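Local coordinates for protein transcription regulator (Lactobacillus plantarum WCFS1, PDB 3CLK) that probably regulates transcription as a dimer, with a periplasmic-binding-protein-like domain that may sense a small effector molecule, at residues 133-136 and 140-143; 162-167 and 174-179; 115-120 and 145-150; 92-97 and 103-108. One frame throughout, in Å; residues are numbered along the deposited sequence.

Interaction 1: residues 133-136 and 140-143; sequences IDQY and GRKR
Ile-133 and Gly-140 supply the apolar part of this contact, in which a loop folds back over the start of the helix it leads into. The CG2 methyl of Ile-133 presses on the backbone of that first turn, 3.3 Å from Gly-140 CA, tighter than ordinary van der Waals packing. Its other branch continues past the glycine: with chi2 near 180° (-178°), CD1 extends until it lies 4.0 Å from Arg-143 CB, the two side chains crossing at a slant.

The polar part is carried by the main chain. Asp-134 O receives a CA-H...O contact from Gly-140 CA at 3.3 Å, and the angle of 167° at the hydrogen makes it nearly straight. A looser contact, of side chain on side chain, is made by Gln-135 and Arg-141, which run side by side in the same direction, with Gln-135 CG 3.9 Å from Arg-141 NH1. Their amide and guanidinium planes stand 87° apart, so the flat groups do not stack.

The charged end of Arg-143 serves a different partner, the salt-bridged Asp-109 on the neighbouring helix 109-121, while Ile-133 is tied through its backbone to Gly-166. The whole is a tight beta-alpha connection, joining strand 128-131 to helix 138-153 at the C-terminal end of an interior strand. In periplasmic-binding-protein-like folds such connections commonly border the cleft between the two subdomains.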
loop_
_atom_site.group_PDB
_atom_site.type_symbol
_atom_site.label_atom_id
_atom_site.label_comp_id
_atom_site.label_asym_id
_atom_site.label_seq_id
_atom_site.Cartn_x
_atom_site.Cartn_y
_atom_site.Cartn_z
ATOM N N ILE B 133 5.350 5.269 -17.802
ATOM C CA ILE B 133 4.800 6.614 -17.634
ATOM C C ILE B 133 3.594 6.932 -18.511
ATOM O O ILE B 133 3.574 6.606 -19.689
ATOM C CB ILE B 133 5.879 7.692 -17.887
ATOM C CG1 ILE B 133 6.989 7.566 -16.844
ATOM C CG2 ILE B 133 5.256 9.078 -17.830
ATOM C CD1 ILE B 133 8.071 8.609 -16.966
ATOM N N ASP B 134 2.575 7.547 -17.921
ATOM C CA ASP B 134 1.402 7.958 -18.690
ATOM C C ASP B 134 1.877 9.301 -19.230
ATOM O O ASP B 134 1.836 10.323 -18.542
ATOM C CB ASP B 134 0.176 8.119 -17.784
ATOM C CG ASP B 134 -1.093 8.475 -18.561
ATOM O OD1 ASP B 134 -1.014 8.681 -19.791
ATOM O OD2 ASP B 134 -2.172 8.552 -17.931
ATOM N N GLN B 135 2.360 9.254 -20.466
ATOM C CA GLN B 135 2.942 10.379 -21.197
ATOM C C GLN B 135 2.084 11.618 -21.491
ATOM O O GLN B 135 2.630 12.690 -21.767
ATOM C CB GLN B 135 3.488 9.831 -22.517
ATOM C CG GLN B 135 4.639 10.574 -23.124
ATOM C CD GLN B 135 5.186 9.852 -24.345
ATOM O OE1 GLN B 135 5.437 8.641 -24.300
ATOM N NE2 GLN B 135 5.380 10.589 -25.440
ATOM N N TYR B 136 0.765 11.485 -21.441
ATOM C CA TYR B 136 -0.121 12.613 -21.758
ATOM C C TYR B 136 -0.280 13.670 -20.665
ATOM O O TYR B 136 -0.033 14.850 -20.897
ATOM C CB TYR B 136 -1.509 12.095 -22.162
ATOM C CG TYR B 136 -1.482 11.074 -23.275
ATOM C CD1 TYR B 136 -0.987 11.402 -24.537
ATOM C CD2 TYR B 136 -1.938 9.772 -23.060
ATOM C CE1 TYR B 136 -0.945 10.457 -25.562
ATOM C CE2 TYR B 136 -1.900 8.820 -24.077
ATOM C CZ TYR B 136 -1.403 9.169 -25.324
ATOM O OH TYR B 136 -1.365 8.227 -26.330
ATOM N N GLY B 140 3.446 12.938 -16.138
ATOM C CA GLY B 140 4.224 12.143 -17.067
ATOM C C GLY B 140 4.980 12.954 -18.095
ATOM O O GLY B 140 6.125 12.646 -18.414
ATOM N N ARG B 141 4.338 13.989 -18.628
ATOM C CA ARG B 141 4.983 14.847 -19.616
ATOM C C ARG B 141 6.279 15.431 -19.076
ATOM O O ARG B 141 7.304 15.411 -19.755
ATOM C CB ARG B 141 4.044 15.994 -20.009
ATOM C CG ARG B 141 4.658 17.057 -20.922
ATOM C CD ARG B 141 5.023 16.490 -22.285
ATOM N NE ARG B 141 6.396 15.987 -22.343
ATOM C CZ ARG B 141 6.773 14.929 -23.056
ATOM N NH1 ARG B 141 5.877 14.251 -23.770
ATOM N NH2 ARG B 141 8.043 14.556 -23.067
ATOM N N LYS B 142 6.227 15.945 -17.850
ATOM C CA LYS B 142 7.393 16.560 -17.229
ATOM C C LYS B 142 8.518 15.571 -16.938
ATOM O O LYS B 142 9.677 15.840 -17.238
ATOM C CB LYS B 142 6.979 17.279 -15.943
ATOM C CG LYS B 142 5.878 18.309 -16.157
ATOM C CD LYS B 142 6.250 19.312 -17.240
ATOM C CE LYS B 142 7.089 20.450 -16.694
ATOM N NZ LYS B 142 6.290 21.353 -15.816
ATOM N N ARG B 143 8.177 14.428 -16.358
ATOM C CA ARG B 143 9.184 13.423 -16.048
ATOM C C ARG B 143 9.893 12.977 -17.322
ATOM O O ARG B 143 11.112 12.840 -17.341
ATOM C CB ARG B 143 8.543 12.219 -15.346
ATOM C CG ARG B 143 7.985 12.569 -13.979
ATOM C CD ARG B 143 7.445 11.353 -13.230
ATOM N NE ARG B 143 6.895 11.769 -11.943
ATOM C CZ ARG B 143 6.424 10.942 -11.015
ATOM N NH1 ARG B 143 6.436 9.633 -11.220
ATOM N NH2 ARG B 143 5.927 11.435 -9.888
#

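Interaction 2: residues 162-167 and 174-179; sequences WIKPGD and EQAMKA
Lys-164 lays its aliphatic chain along one side of helix 170-180, overlapping the methyl groups of Ala-176 and Ala-179. The two alanines are three residues apart, so their CB atoms emerge on the same side of the helix and the lysine can touch both in succession. Near its root, Lys-164 CB meets Ala-176 CB at 3.6 Å. Farther along, Lys-164 CE comes within 3.5 Å of Ala-179 CB, somewhat closer than usual carbon packing, and CD of the same lysine lies 3.7 Å from that methyl. A bend at chi2 (-61°) turns the chain along the helix; beyond it the torsions are extended, which keeps CD and CE running past Ala-179.

A bond within the helix lies nearby: Lys-178 NZ donates to Gln-175 OE1 over 3.0 Å, in the carbonyl plane and on a lone pair of the oxygen.

In the fold, strand 163-164 is within this chain an outermost strand of the mixed sheet, its backbone at Lys-164 hydrogen-bonded to those of Ile-130 and Gly-132. Helix 170-180 is the helix of the next beta-alpha-beta crossover, to strand 188-191, and Ala-176 also rests on Ala-131. The chemistry is thus that of an amphipathic lysine: its methylenes cover two small methyls in an apolar join of edge strand and helix, while Lys-164 NZ, 3.9 Å from Ala-179 CB, makes no polar bond to residues 174-179.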
loop_
_atom_site.group_PDB
_atom_site.type_symbol
_atom_site.label_atom_id
_atom_site.label_comp_id
_atom_site.label_asym_id
_atom_site.label_seq_id
_atom_site.Cartn_x
_atom_site.Cartn_y
_atom_site.Cartn_z
ATOM N N TRP B 162 12.968 3.292 -26.845
ATOM C CA TRP B 162 13.416 3.154 -25.461
ATOM C C TRP B 162 12.363 3.680 -24.488
ATOM O O TRP B 162 12.542 3.639 -23.263
ATOM C CB TRP B 162 14.724 3.923 -25.254
ATOM C CG TRP B 162 15.913 3.362 -25.996
ATOM C CD1 TRP B 162 15.960 2.211 -26.736
ATOM C CD2 TRP B 162 17.237 3.905 -26.018
ATOM N NE1 TRP B 162 17.234 2.005 -27.212
ATOM C CE2 TRP B 162 18.040 3.030 -26.787
ATOM C CE3 TRP B 162 17.828 5.047 -25.462
ATOM C CZ2 TRP B 162 19.401 3.256 -27.013
ATOM C CZ3 TRP B 162 19.189 5.276 -25.686
ATOM C CH2 TRP B 162 19.956 4.382 -26.456
ATOM N N ILE B 163 11.263 4.170 -25.048
ATOM C CA ILE B 163 10.175 4.720 -24.262
ATOM C C ILE B 163 8.959 3.811 -24.383
ATOM O O ILE B 163 8.400 3.642 -25.477
ATOM C CB ILE B 163 9.824 6.143 -24.762
ATOM C CG1 ILE B 163 11.104 6.983 -24.842
ATOM C CG2 ILE B 163 8.831 6.803 -23.828
ATOM C CD1 ILE B 163 10.918 8.351 -25.514
ATOM N N LYS B 164 8.575 3.201 -23.263
ATOM C CA LYS B 164 7.431 2.303 -23.224
ATOM C C LYS B 164 6.428 2.847 -22.225
ATOM O O LYS B 164 6.613 2.729 -21.011
ATOM C CB LYS B 164 7.863 0.897 -22.813
ATOM C CG LYS B 164 8.845 0.247 -23.775
ATOM C CD LYS B 164 8.246 0.083 -25.171
ATOM C CE LYS B 164 9.234 -0.595 -26.107
ATOM N NZ LYS B 164 8.696 -0.742 -27.486
ATOM N N PRO B 165 5.364 3.489 -22.728
ATOM C CA PRO B 165 4.315 4.069 -21.891
ATOM C C PRO B 165 3.564 3.018 -21.084
ATOM O O PRO B 165 3.569 1.830 -21.411
ATOM C CB PRO B 165 3.411 4.767 -22.907
ATOM C CG PRO B 165 4.370 5.179 -23.971
ATOM C CD PRO B 165 5.213 3.932 -24.125
ATOM N N GLY B 166 2.903 3.482 -20.038
ATOM C CA GLY B 166 2.150 2.593 -19.186
ATOM C C GLY B 166 1.307 3.444 -18.275
ATOM O O GLY B 166 1.080 4.626 -18.549
ATOM N N ASP B 167 0.866 2.860 -17.173
ATOM C CA ASP B 167 0.016 3.564 -16.233
ATOM C C ASP B 167 0.544 3.483 -14.812
ATOM O O ASP B 167 -0.239 3.403 -13.863
ATOM C CB ASP B 167 -1.395 2.972 -16.279
ATOM C CG ASP B 167 -1.398 1.473 -16.054
ATOM O OD1 ASP B 167 -0.393 0.959 -15.526
ATOM O OD2 ASP B 167 -2.398 0.811 -16.393
ATOM N N GLU B 174 5.873 -5.065 -16.205
ATOM C CA GLU B 174 6.077 -6.359 -16.843
ATOM C C GLU B 174 5.910 -6.250 -18.357
ATOM O O GLU B 174 6.688 -6.843 -19.121
ATOM C CB GLU B 174 5.064 -7.385 -16.344
ATOM C CG GLU B 174 5.157 -7.777 -14.883
ATOM C CD GLU B 174 4.127 -8.846 -14.562
ATOM O OE1 GLU B 174 2.940 -8.622 -14.876
ATOM O OE2 GLU B 174 4.494 -9.899 -14.014
ATOM N N GLN B 175 4.888 -5.510 -18.786
ATOM C CA GLN B 175 4.591 -5.359 -20.211
ATOM C C GLN B 175 5.682 -4.608 -20.948
ATOM O O GLN B 175 6.062 -4.976 -22.055
ATOM C CB GLN B 175 3.239 -4.649 -20.419
ATOM C CG GLN B 175 2.028 -5.448 -19.893
ATOM C CD GLN B 175 2.039 -6.888 -20.371
ATOM O OE1 GLN B 175 2.851 -7.692 -19.916
ATOM N NE2 GLN B 175 1.142 -7.218 -21.302
ATOM N N ALA B 176 6.175 -3.539 -20.339
ATOM C CA ALA B 176 7.237 -2.762 -20.950
ATOM C C ALA B 176 8.519 -3.597 -21.077
ATOM O O ALA B 176 9.220 -3.503 -22.080
ATOM C CB ALA B 176 7.505 -1.501 -20.125
HETATM N N MSE B 177 8.830 -4.421 -20.076
HETATM C CA MSE B 177 10.056 -5.229 -20.153
HETATM C C MSE B 177 9.926 -6.247 -21.301
HETATM O O MSE B 177 10.908 -6.553 -21.992
HETATM C CB MSE B 177 10.332 -5.926 -18.813
HETATM C CG MSE B 177 11.657 -6.709 -18.747
HETATM SE SE MSE B 177 13.266 -5.614 -19.015
HETATM C CE MSE B 177 13.901 -6.314 -20.717
ATOM N N LYS B 178 8.713 -6.758 -21.514
ATOM C CA LYS B 178 8.467 -7.702 -22.600
ATOM C C LYS B 178 8.706 -6.960 -23.911
ATOM O O LYS B 178 9.320 -7.495 -24.836
ATOM C CB LYS B 178 7.031 -8.235 -22.539
ATOM C CG LYS B 178 6.767 -9.133 -21.335
ATOM C CD LYS B 178 5.304 -9.532 -21.251
ATOM C CE LYS B 178 5.012 -10.341 -19.987
ATOM N NZ LYS B 178 3.555 -10.642 -19.910
ATOM N N ALA B 179 8.237 -5.714 -23.970
ATOM C CA ALA B 179 8.415 -4.879 -25.143
ATOM C C ALA B 179 9.910 -4.689 -25.436
ATOM O O ALA B 179 10.358 -4.859 -26.572
ATOM C CB ALA B 179 7.743 -3.531 -24.924
#

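Interaction 3: residues 115-120 and 145-150; sequences QATNLL and AGYKKA
Helices 109-121 and 138-153 run in roughly the same direction here, their local axes approaching to 8.3 Å and crossing at -33°. They are successive helices of an alpha/beta layer in the periplasmic-binding-protein-like fold, linked through strand 128-131, and both place side chains on Ile-190 of the mixed sheet. The small side chains of Thr-117 and Ala-150, which point at each other, suit an axis separation of this size.

Thr-117 occupies the middle. Its CB lies 3.5 Å from Ala-150 CB, and its CG2 reaches the same methyl, so that two carbons of the threonine rest on one methyl. The first torsion (-52°) divides the work of the side chain: CG2 goes to the position anti to the backbone N, while OG1 stays beside that N and is hydrogen-bonded to Gly-113 O one turn back. This hydroxyl also borders the ring of Tyr-147, near the ring plane and 3.4 Å from CD1 at the edge; the two side chains cross at about a right angle. The phenol runs on to the sheet, where Tyr-147 OH bonds to Ile-128 O. Lys-149 forms a salt bridge with Glu-110 and a cation-pi contact with Tyr-114.

Asn-118 closes the remaining corner. Its ND2 sits 3.5 Å from Ala-150 CB and donates to a water at 2.7 Å, and that water in turn donates to the backbone oxygen Ala-150 O at 2.6 Å.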
loop_
_atom_site.group_PDB
_atom_site.type_symbol
_atom_site.label_atom_id
_atom_site.label_comp_id
_atom_site.label_asym_id
_atom_site.label_seq_id
_atom_site.Cartn_x
_atom_site.Cartn_y
_atom_site.Cartn_z
ATOM N N GLN B 115 17.085 13.632 -12.722
ATOM C CA GLN B 115 17.955 12.980 -11.744
ATOM C C GLN B 115 18.023 11.458 -11.904
ATOM O O GLN B 115 19.093 10.860 -11.787
ATOM C CB GLN B 115 17.508 13.329 -10.325
ATOM C CG GLN B 115 17.927 14.732 -9.900
ATOM C CD GLN B 115 17.682 14.991 -8.429
ATOM O OE1 GLN B 115 18.071 14.199 -7.572
ATOM N NE2 GLN B 115 17.046 16.111 -8.127
ATOM N N ALA B 116 16.883 10.837 -12.175
ATOM C CA ALA B 116 16.831 9.388 -12.355
ATOM C C ALA B 116 17.741 8.958 -13.503
ATOM O O ALA B 116 18.510 7.995 -13.394
ATOM C CB ALA B 116 15.383 8.949 -12.641
ATOM N N THR B 117 17.642 9.689 -14.605
ATOM C CA THR B 117 18.423 9.394 -15.793
ATOM C C THR B 117 19.912 9.672 -15.606
ATOM O O THR B 117 20.750 8.858 -16.000
ATOM C CB THR B 117 17.884 10.190 -16.994
ATOM O OG1 THR B 117 16.471 9.969 -17.108
ATOM C CG2 THR B 117 18.562 9.740 -18.276
ATOM N N ASN B 118 20.246 10.811 -15.010
ATOM C CA ASN B 118 21.650 11.142 -14.784
ATOM C C ASN B 118 22.305 10.151 -13.834
ATOM O O ASN B 118 23.506 9.892 -13.933
ATOM C CB ASN B 118 21.792 12.566 -14.236
ATOM C CG ASN B 118 21.785 13.608 -15.337
ATOM O OD1 ASN B 118 21.574 14.799 -15.087
ATOM N ND2 ASN B 118 22.033 13.167 -16.566
ATOM N N LEU B 119 21.523 9.598 -12.911
ATOM C CA LEU B 119 22.058 8.626 -11.965
ATOM C C LEU B 119 22.671 7.459 -12.750
ATOM O O LEU B 119 23.756 6.970 -12.409
ATOM C CB LEU B 119 20.947 8.129 -11.028
ATOM C CG LEU B 119 21.359 7.315 -9.791
ATOM C CD1 LEU B 119 20.209 7.271 -8.793
ATOM C CD2 LEU B 119 21.779 5.906 -10.209
ATOM N N LEU B 120 21.984 7.018 -13.802
ATOM C CA LEU B 120 22.488 5.921 -14.629
ATOM C C LEU B 120 23.622 6.418 -15.531
ATOM O O LEU B 120 24.635 5.737 -15.699
ATOM C CB LEU B 120 21.357 5.323 -15.484
ATOM C CG LEU B 120 20.240 4.593 -14.720
ATOM C CD1 LEU B 120 19.094 4.224 -15.662
ATOM C CD2 LEU B 120 20.808 3.345 -14.075
ATOM N N ALA B 145 10.186 14.711 -20.086
ATOM C CA ALA B 145 10.985 15.823 -20.596
ATOM C C ALA B 145 12.328 15.851 -19.867
ATOM O O ALA B 145 13.360 16.132 -20.472
ATOM C CB ALA B 145 10.246 17.156 -20.401
ATOM N N GLY B 146 12.301 15.560 -18.567
ATOM C CA GLY B 146 13.515 15.534 -17.768
ATOM C C GLY B 146 14.449 14.438 -18.251
ATOM O O GLY B 146 15.669 14.614 -18.285
ATOM N N TYR B 147 13.863 13.306 -18.630
ATOM C CA TYR B 147 14.601 12.153 -19.147
ATOM C C TYR B 147 15.284 12.518 -20.461
ATOM O O TYR B 147 16.468 12.215 -20.662
ATOM C CB TYR B 147 13.632 10.981 -19.368
ATOM C CG TYR B 147 14.088 9.898 -20.332
ATOM C CD1 TYR B 147 14.977 8.895 -19.936
ATOM C CD2 TYR B 147 13.582 9.850 -21.633
ATOM C CE1 TYR B 147 15.341 7.860 -20.824
ATOM C CE2 TYR B 147 13.936 8.842 -22.513
ATOM C CZ TYR B 147 14.810 7.845 -22.109
ATOM O OH TYR B 147 15.117 6.840 -23.000
ATOM N N LYS B 148 14.535 13.170 -21.353
ATOM C CA LYS B 148 15.068 13.569 -22.660
ATOM C C LYS B 148 16.134 14.655 -22.546
ATOM O O LYS B 148 17.036 14.729 -23.372
ATOM C CB LYS B 148 13.939 14.047 -23.582
ATOM C CG LYS B 148 13.023 12.933 -24.066
ATOM C CD LYS B 148 11.951 13.449 -25.022
ATOM C CE LYS B 148 11.002 12.323 -25.399
ATOM N NZ LYS B 148 9.952 12.747 -26.371
ATOM N N LYS B 149 16.016 15.500 -21.530
ATOM C CA LYS B 149 16.992 16.557 -21.306
ATOM C C LYS B 149 18.309 15.916 -20.863
ATOM O O LYS B 149 19.375 16.252 -21.377
ATOM C CB LYS B 149 16.497 17.524 -20.227
ATOM C CG LYS B 149 17.491 18.640 -19.897
ATOM C CD LYS B 149 16.870 19.741 -19.047
ATOM C CE LYS B 149 16.444 19.249 -17.667
ATOM N NZ LYS B 149 15.896 20.361 -16.821
ATOM N N ALA B 150 18.222 14.987 -19.913
ATOM C CA ALA B 150 19.401 14.293 -19.405
ATOM C C ALA B 150 20.134 13.616 -20.548
ATOM O O ALA B 150 21.364 13.669 -20.626
ATOM C CB ALA B 150 18.999 13.261 -18.355
HETATM O O HOH W 1 23.167 14.128 -18.769
#

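Interaction 4: residues 92-97 and 103-108; sequences CFLSMG and PFISSD
Two neighbouring parallel strands, 91-94 and 104-106, belong to the six-stranded parallel sheet of the N-terminal half of a periplasmic-binding-protein-like fold; the second leads on towards helix 109-121 in the other half. Phe-93 is bonded to the partner strand through both its N and its O, which reach the residues on either side of Phe-104 in sequence, as parallel strands do: Phe-93 N donates to Pro-103 O at 3.1 Å, and Phe-93 O accepts from Ile-105 N at 2.8 Å. A third bond, Ser-95 N to Ile-105 O at 2.8 Å, continues the ladder just past the strand.

Side chains divide between the two faces. On one, Leu-94 and Ile-105 lie alongside each other, pointing the same way, with Leu-94 CD2 3.8 Å from Ile-105 CB; Cys-92 SG adds to the same apolar cluster at 3.7 Å from Ile-105 CG1. Leu-94 packs against helix 22-34 and Ile-105 against helix 240-256. Phe-93 and Phe-104 take the other face, adjoining through their CB atoms rather than by stacked rings, and Phe-93 meets Arg-102 in a cation-pi contact.

Beyond the strand, Ser-95 adopts a left-handed backbone conformation (phi 66°) and the chain swings across its partner. Ser-106 CB then lies only 3.2 Å from Met-96 N. With chi1 at 73°, Phe-104 turns one ring face to Gly-97, whose CA makes a CH-pi contact 3.7 Å from the ring centroid, just 1° off the normal.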
loop_
_atom_site.group_PDB
_atom_site.type_symbol
_atom_site.label_atom_id
_atom_site.label_comp_id
_atom_site.label_asym_id
_atom_site.label_seq_id
_atom_site.Cartn_x
_atom_site.Cartn_y
_atom_site.Cartn_z
ATOM N N CYS B 92 -5.642 22.646 -1.630
ATOM C CA CYS B 92 -4.300 22.527 -2.179
ATOM C C CYS B 92 -4.104 21.100 -2.679
ATOM O O CYS B 92 -4.525 20.143 -2.024
ATOM C CB CYS B 92 -3.255 22.846 -1.106
ATOM S SG CYS B 92 -1.543 22.983 -1.714
ATOM N N PHE B 93 -3.488 20.967 -3.849
ATOM C CA PHE B 93 -3.214 19.654 -4.424
ATOM C C PHE B 93 -1.851 19.162 -3.935
ATOM O O PHE B 93 -0.914 19.952 -3.801
ATOM C CB PHE B 93 -3.203 19.724 -5.957
ATOM C CG PHE B 93 -4.571 19.852 -6.573
ATOM C CD1 PHE B 93 -5.249 21.068 -6.557
ATOM C CD2 PHE B 93 -5.180 18.753 -7.174
ATOM C CE1 PHE B 93 -6.520 21.185 -7.136
ATOM C CE2 PHE B 93 -6.446 18.857 -7.754
ATOM C CZ PHE B 93 -7.119 20.072 -7.735
ATOM N N LEU B 94 -1.751 17.865 -3.665
ATOM C CA LEU B 94 -0.499 17.269 -3.207
ATOM C C LEU B 94 -0.019 16.183 -4.179
ATOM O O LEU B 94 -0.828 15.425 -4.730
ATOM C CB LEU B 94 -0.661 16.648 -1.811
ATOM C CG LEU B 94 -1.120 17.547 -0.658
ATOM C CD1 LEU B 94 -1.162 16.753 0.644
ATOM C CD2 LEU B 94 -0.174 18.728 -0.527
ATOM N N SER B 95 1.297 16.132 -4.380
ATOM C CA SER B 95 1.945 15.149 -5.247
ATOM C C SER B 95 1.609 15.274 -6.733
ATOM O O SER B 95 1.754 14.309 -7.488
ATOM C CB SER B 95 1.605 13.741 -4.758
ATOM O OG SER B 95 2.657 12.847 -5.061
HETATM N N MSE B 96 1.171 16.459 -7.149
HETATM C CA MSE B 96 0.828 16.697 -8.546
HETATM C C MSE B 96 0.989 18.173 -8.902
HETATM O O MSE B 96 0.555 19.047 -8.157
HETATM C CB MSE B 96 -0.616 16.248 -8.816
HETATM C CG MSE B 96 -1.078 16.409 -10.258
HETATM SE SE MSE B 96 -2.939 15.873 -10.489
HETATM C CE MSE B 96 -2.652 13.986 -10.809
ATOM N N GLY B 97 1.617 18.442 -10.040
ATOM C CA GLY B 97 1.810 19.813 -10.484
ATOM C C GLY B 97 0.831 20.157 -11.591
ATOM O O GLY B 97 0.168 19.275 -12.137
ATOM N N PRO B 103 -3.188 26.016 -6.836
ATOM C CA PRO B 103 -2.230 25.767 -5.755
ATOM C C PRO B 103 -1.857 24.290 -5.643
ATOM O O PRO B 103 -2.720 23.416 -5.671
ATOM C CB PRO B 103 -2.966 26.271 -4.517
ATOM C CG PRO B 103 -4.402 25.988 -4.856
ATOM C CD PRO B 103 -4.495 26.431 -6.296
ATOM N N PHE B 104 -0.566 24.013 -5.527
ATOM C CA PHE B 104 -0.121 22.635 -5.401
ATOM C C PHE B 104 1.216 22.527 -4.687
ATOM O O PHE B 104 1.978 23.484 -4.616
ATOM C CB PHE B 104 -0.034 21.968 -6.781
ATOM C CG PHE B 104 1.128 22.430 -7.626
ATOM C CD1 PHE B 104 2.430 22.027 -7.333
ATOM C CD2 PHE B 104 0.912 23.244 -8.735
ATOM C CE1 PHE B 104 3.496 22.423 -8.130
ATOM C CE2 PHE B 104 1.972 23.647 -9.543
ATOM C CZ PHE B 104 3.268 23.237 -9.242
ATOM N N ILE B 105 1.465 21.347 -4.139
ATOM C CA ILE B 105 2.706 21.037 -3.454
ATOM C C ILE B 105 3.087 19.657 -3.967
ATOM O O ILE B 105 2.324 18.696 -3.802
ATOM C CB ILE B 105 2.511 20.953 -1.942
ATOM C CG1 ILE B 105 2.090 22.322 -1.399
ATOM C CG2 ILE B 105 3.793 20.452 -1.284
ATOM C CD1 ILE B 105 1.661 22.287 0.060
ATOM N N SER B 106 4.249 19.561 -4.602
ATOM C CA SER B 106 4.708 18.289 -5.144
ATOM C C SER B 106 6.181 18.368 -5.488
ATOM O O SER B 106 6.853 19.352 -5.166
ATOM C CB SER B 106 3.925 17.944 -6.410
ATOM O OG SER B 106 4.199 18.881 -7.435
ATOM N N SER B 107 6.675 17.319 -6.140
ATOM C CA SER B 107 8.067 17.262 -6.560
ATOM C C SER B 107 8.168 17.915 -7.922
ATOM O O SER B 107 7.154 18.125 -8.599
ATOM C CB SER B 107 8.543 15.807 -6.681
ATOM O OG SER B 107 8.534 15.140 -5.430
ATOM N N ASP B 108 9.391 18.240 -8.325
ATOM C CA ASP B 108 9.621 18.824 -9.635
ATOM C C ASP B 108 9.728 17.598 -10.536
ATOM O O ASP B 108 10.783 16.965 -10.614
ATOM C CB ASP B 108 10.936 19.596 -9.646
ATOM C CG ASP B 108 11.195 20.269 -10.971
ATOM O OD1 ASP B 108 10.885 19.668 -12.022
ATOM O OD2 ASP B 108 11.720 21.393 -10.961
#

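Three of the contacts lie in one half of the molecule, interaction 4 in the other. Interactions 1 and 2, with centres about 13 Å apart, meet at Ile-133 O and Gly-166 N, 3.2 Å apart and probably hydrogen-bonded. Interactions 1 and 3 share helix 138-153, interaction 1 using its start and nested inside the loop that interaction 3 closes. Tyr-147 OH of interaction 3 packs on Trp-162 CB of interaction 2 at 3.7 Å. Interaction 4 is nearest to interaction 1, with centres about 15 Å and nearest atoms about 6 Å apart; its strand 104-106 precedes helix 109-121 of interaction 3. As in related regulators, an effector would probably bind between the halves; no ligand marks the cleft here.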